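Local coordinates for protein endo alpha-1,4 polygalactosaminidase (Neosartorya fumigata, PDB 6OJ1) that hydrolyses alpha-1,4-linked galactosamine polymers from within the chain, as a glycoside hydrolase of family GH114 that disrupts microbial biofilms, at residues A[85-90]-A[114-119]; A[98-103]-A[127-132]. All coordinates share one frame; numbering follows the deposited sequence.

Contact 1: residues A[85-90]-A[114-119]; sequences YFSAGS and PGEKWL
Leu119 lays its side chain along the backbone of Gly89 and Ser90, with CG 3.6 Å from the carbonyl carbon of Ser90 and CD1 just as near Ala88 O. The segments meet where the third parallel strand of the (beta/alpha)-barrel, 81-87, runs out of its sheet and turns into strand 90-92, the edge of a small three-stranded antiparallel sheet. Ser90 and Trp118 form a non-hydrogen-bonded antiparallel pair there, their side chains diverging. Beside it the chains are tied by Leu119 N, which donates to Gly89 O at 2.9 Å. That oxygen also accepts from a water whose other hydrogen goes to Leu119 O, so direct and water-mediated links close the same end of the pairing. Trp118 CE3 approaches Gly89 O obliquely. Between the strands, Ser90 CA makes a CA-H...O contact with Lys117 O. The amine of Lys117 turns to a salt bridge with Asp109. Ser87 OG, held by Asn149, sits close to Ser90 OG. The extended chain of Glu116, with CG anti to the backbone N (chi1 -161°), brings its carboxylate up to Ser90, whose OG donates to the anti lone pair of Glu116 OE1 at 2.7 Å.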
# COMPACT_ATOMS: atom_id res chain seq x y z
N TYR A 85 6.57 -1.22 0.14
CA TYR A 85 5.77 -0.04 -0.18
C TYR A 85 6.54 0.88 -1.13
O TYR A 85 7.73 1.15 -0.92
CB TYR A 85 5.42 0.70 1.11
CG TYR A 85 4.90 2.11 0.87
CD1 TYR A 85 5.78 3.19 0.76
CD2 TYR A 85 3.55 2.35 0.73
CE1 TYR A 85 5.31 4.48 0.49
CE2 TYR A 85 3.07 3.62 0.48
CZ TYR A 85 3.96 4.69 0.35
OH TYR A 85 3.49 5.96 0.08
N PHE A 86 5.85 1.43 -2.12
CA PHE A 86 6.39 2.57 -2.85
C PHE A 86 5.21 3.34 -3.43
O PHE A 86 4.09 2.82 -3.51
CB PHE A 86 7.37 2.15 -3.94
CG PHE A 86 6.71 1.44 -5.13
CD1 PHE A 86 6.50 0.07 -5.11
CD2 PHE A 86 6.36 2.16 -6.28
CE1 PHE A 86 5.90 -0.58 -6.20
CE2 PHE A 86 5.77 1.52 -7.36
CZ PHE A 86 5.56 0.14 -7.33
N SER A 87 5.44 4.58 -3.80
CA SER A 87 4.38 5.39 -4.39
C SER A 87 4.43 5.22 -5.90
O SER A 87 5.42 5.59 -6.54
CB SER A 87 4.52 6.87 -4.03
OG SER A 87 3.42 7.58 -4.60
N ALA A 88 3.35 4.68 -6.47
CA ALA A 88 3.27 4.53 -7.91
C ALA A 88 2.58 5.72 -8.58
O ALA A 88 2.82 5.97 -9.75
CB ALA A 88 2.55 3.23 -8.26
N GLY A 89 1.78 6.48 -7.84
CA GLY A 89 1.02 7.55 -8.44
C GLY A 89 1.42 8.95 -8.01
O GLY A 89 0.80 9.92 -8.46
N SER A 90 2.45 9.08 -7.17
CA SER A 90 2.93 10.40 -6.78
C SER A 90 4.44 10.49 -6.95
O SER A 90 5.18 9.52 -6.76
CB SER A 90 2.55 10.77 -5.34
OG SER A 90 3.49 10.27 -4.40
N PRO A 114 4.91 21.23 -2.79
CA PRO A 114 5.42 20.75 -4.09
C PRO A 114 6.32 19.54 -3.97
O PRO A 114 6.69 18.96 -5.01
CB PRO A 114 6.19 21.95 -4.64
CG PRO A 114 5.79 23.12 -3.78
CD PRO A 114 5.46 22.55 -2.44
N GLY A 115 6.70 19.14 -2.76
CA GLY A 115 7.52 17.96 -2.60
C GLY A 115 6.82 16.66 -2.93
O GLY A 115 7.50 15.63 -3.06
N GLU A 116 5.49 16.67 -3.06
CA GLU A 116 4.77 15.49 -3.51
C GLU A 116 3.68 15.91 -4.49
O GLU A 116 2.84 16.76 -4.16
CB GLU A 116 4.16 14.71 -2.35
CG GLU A 116 3.83 13.30 -2.77
CD GLU A 116 3.57 12.36 -1.62
OE1 GLU A 116 3.31 11.17 -1.90
OE2 GLU A 116 3.62 12.79 -0.45
N LYS A 117 3.72 15.32 -5.69
CA LYS A 117 2.86 15.70 -6.80
C LYS A 117 2.24 14.47 -7.46
O LYS A 117 2.86 13.41 -7.54
CB LYS A 117 3.65 16.48 -7.87
CG LYS A 117 4.21 17.81 -7.41
CD LYS A 117 4.89 18.53 -8.56
CE LYS A 117 5.58 19.81 -8.10
NZ LYS A 117 4.60 20.86 -7.72
N TRP A 118 1.02 14.65 -7.99
CA TRP A 118 0.37 13.59 -8.75
C TRP A 118 1.15 13.29 -10.03
O TRP A 118 1.70 14.19 -10.66
CB TRP A 118 -1.08 13.99 -9.06
CG TRP A 118 -1.94 14.00 -7.83
CD1 TRP A 118 -2.42 15.10 -7.16
CD2 TRP A 118 -2.38 12.86 -7.10
NE1 TRP A 118 -3.16 14.69 -6.06
CE2 TRP A 118 -3.15 13.32 -6.00
CE3 TRP A 118 -2.21 11.47 -7.27
CZ2 TRP A 118 -3.74 12.46 -5.09
CZ3 TRP A 118 -2.80 10.61 -6.35
CH2 TRP A 118 -3.56 11.11 -5.27
N LEU A 119 1.20 12.01 -10.41
CA LEU A 119 1.87 11.60 -11.64
C LEU A 119 0.87 11.35 -12.76
O LEU A 119 -0.26 10.90 -12.53
CB LEU A 119 2.66 10.31 -11.42
CG LEU A 119 3.84 10.47 -10.47
CD1 LEU A 119 4.47 9.09 -10.23
CD2 LEU A 119 4.83 11.47 -11.06
O HOH W 1 -1.30 9.85 -10.24

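Contact 2: residues A[98-103]-A[127-132]; sequences KDKFKD and RQIMLD. With EDO (1,2-ethanediol), chain G.
Ile129 sets its CD1 methyl squarely over one face of the Phe101 ring, 3.6 Å from the centroid and only 8° off the normal, a textbook CH-pi contact. CG2 of the same isoleucine reaches towards the far end of the ring at CZ, while Met130 CE meets the ring at its edge. Lys100 CB packs on Ile129 CD1 as well, so that one methyl is shared by both loop residues. Beyond CB the lysine chain is fully extended and carries its amine along the helix to Asp132, where NZ forms a salt bridge with OD2 at 3.0 Å, on the anti side and 28° out of the carboxylate plane. A 1,2-ethanediol, probably from the crystallisation liquor, takes a second bond from NZ through O2 and is itself bound to Asp97. One turn back, Gln128 NE2 donates to Asp132 OD1 at 3.1 Å, steadying the carboxylate. Asn125 fixes the Lys100 carbonyl, and Tyr91 meets the Phe101 ring edge to face. Leu119 of strand 116-119 touches both Phe101 and Met130. The whole is a loop-on-helix packing that joins the excursion between strands 90-92 and 106-109 to helix 124-140, an outer helix of the (beta/alpha)-barrel.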
# COMPACT_ATOMS: atom_id res chain seq x y z
N LYS A 98 14.37 10.48 -8.13
CA LYS A 98 13.44 11.57 -8.44
C LYS A 98 13.81 12.27 -9.74
O LYS A 98 12.92 12.80 -10.43
CB LYS A 98 13.38 12.59 -7.31
CG LYS A 98 14.73 13.20 -7.01
CD LYS A 98 14.63 14.70 -6.85
CE LYS A 98 15.76 15.25 -5.98
NZ LYS A 98 17.09 15.16 -6.62
N ASP A 99 15.10 12.28 -10.10
CA ASP A 99 15.51 13.01 -11.29
C ASP A 99 15.14 12.29 -12.59
O ASP A 99 15.31 12.88 -13.67
CB ASP A 99 17.01 13.27 -11.25
CG ASP A 99 17.39 14.21 -10.13
OD1 ASP A 99 16.82 15.32 -10.04
OD2 ASP A 99 18.24 13.82 -9.30
N LYS A 100 14.63 11.06 -12.51
CA LYS A 100 14.14 10.40 -13.72
C LYS A 100 12.86 11.04 -14.24
O LYS A 100 12.57 10.93 -15.45
CB LYS A 100 13.88 8.92 -13.46
CG LYS A 100 15.14 8.12 -13.11
CD LYS A 100 14.77 6.67 -12.77
CE LYS A 100 16.01 5.79 -12.55
NZ LYS A 100 15.63 4.38 -12.22
N PHE A 101 12.07 11.65 -13.36
CA PHE A 101 10.78 12.19 -13.76
C PHE A 101 10.93 13.46 -14.59
O PHE A 101 11.79 14.30 -14.32
CB PHE A 101 9.93 12.50 -12.52
CG PHE A 101 9.53 11.28 -11.75
CD1 PHE A 101 10.37 10.75 -10.78
CD2 PHE A 101 8.30 10.68 -11.98
CE1 PHE A 101 9.99 9.61 -10.07
CE2 PHE A 101 7.91 9.55 -11.27
CZ PHE A 101 8.75 9.02 -10.31
N LYS A 102 10.09 13.58 -15.62
CA LYS A 102 10.10 14.76 -16.47
C LYS A 102 9.07 15.77 -15.97
O LYS A 102 8.11 15.41 -15.29
CB LYS A 102 9.80 14.39 -17.93
CG LYS A 102 10.83 13.46 -18.56
CD LYS A 102 10.32 13.01 -19.95
CE LYS A 102 11.33 12.13 -20.69
NZ LYS A 102 10.85 11.85 -22.08
N ASP A 103 9.26 17.03 -16.37
CA ASP A 103 8.29 18.06 -16.02
C ASP A 103 6.89 17.67 -16.47
O ASP A 103 5.91 17.87 -15.73
CB ASP A 103 8.69 19.42 -16.61
CG ASP A 103 8.73 19.42 -18.15
OD1 ASP A 103 8.80 18.34 -18.76
OD2 ASP A 103 8.71 20.53 -18.74
N ARG A 127 5.68 4.97 -16.29
CA ARG A 127 5.58 3.52 -16.26
C ARG A 127 6.95 2.86 -16.25
O ARG A 127 7.17 1.88 -15.51
CB ARG A 127 4.72 3.06 -17.43
CG ARG A 127 3.27 3.46 -17.18
CD ARG A 127 2.34 2.86 -18.19
NE ARG A 127 0.94 3.07 -17.83
CZ ARG A 127 -0.05 2.28 -18.24
NH1 ARG A 127 0.24 1.22 -18.99
NH2 ARG A 127 -1.30 2.52 -17.89
N GLN A 128 7.92 3.40 -16.99
CA GLN A 128 9.26 2.82 -16.98
C GLN A 128 9.93 3.02 -15.63
O GLN A 128 10.65 2.13 -15.16
CB GLN A 128 10.12 3.39 -18.10
CG GLN A 128 11.51 2.72 -18.22
CD GLN A 128 11.43 1.22 -18.44
OE1 GLN A 128 10.85 0.76 -19.42
NE2 GLN A 128 12.02 0.44 -17.54
N ILE A 129 9.73 4.18 -14.99
CA ILE A 129 10.28 4.37 -13.65
C ILE A 129 9.70 3.35 -12.69
O ILE A 129 10.41 2.78 -11.85
CB ILE A 129 10.02 5.82 -13.16
CG1 ILE A 129 10.83 6.82 -14.00
CG2 ILE A 129 10.37 5.97 -11.64
CD1 ILE A 129 10.34 8.26 -13.82
N MET A 130 8.39 3.08 -12.79
CA MET A 130 7.79 2.09 -11.90
C MET A 130 8.32 0.69 -12.19
O MET A 130 8.46 -0.11 -11.26
CB MET A 130 6.26 2.11 -11.99
CG MET A 130 5.68 3.48 -11.58
SD MET A 130 6.39 4.11 -10.04
CE MET A 130 6.13 5.89 -10.24
N LEU A 131 8.62 0.38 -13.45
CA LEU A 131 9.28 -0.89 -13.74
C LEU A 131 10.66 -0.95 -13.11
O LEU A 131 11.06 -1.99 -12.59
CB LEU A 131 9.40 -1.12 -15.25
CG LEU A 131 8.10 -1.33 -16.02
CD1 LEU A 131 8.43 -1.49 -17.49
CD2 LEU A 131 7.37 -2.56 -15.48
N ASP A 132 11.40 0.16 -13.15
CA ASP A 132 12.70 0.21 -12.47
C ASP A 132 12.54 -0.02 -10.96
O ASP A 132 13.37 -0.70 -10.34
CB ASP A 132 13.39 1.56 -12.70
CG ASP A 132 13.80 1.80 -14.15
OD1 ASP A 132 13.72 0.88 -14.99
OD2 ASP A 132 14.20 2.95 -14.44
C1 EDO G . 15.90 2.66 -8.98
O1 EDO G . 16.35 3.85 -8.32
C2 EDO G . 14.40 2.75 -9.15
O2 EDO G . 14.08 3.81 -10.06

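In the fold
Contact 1 is the more deeply buried of the two, its centre about 13 Å from the centre of the chain against about 19 Å for contact 2, and it is governed by backbone pairing and a serine-carboxylate bond. Contact 2 is partly buried: apolar packing on its inner side gives way to a lysine-aspartate bridge at the surface. Their segments alternate along the chain, and both anchor the excursion between barrel strand 81-87 and helix 124-140, one through its small antiparallel sheet and the other through its loop. They join directly: Met130 CE lies 3.3 Å from Ala88 O, and Leu119 CD1 is 3.6 Å from Phe101 CE2.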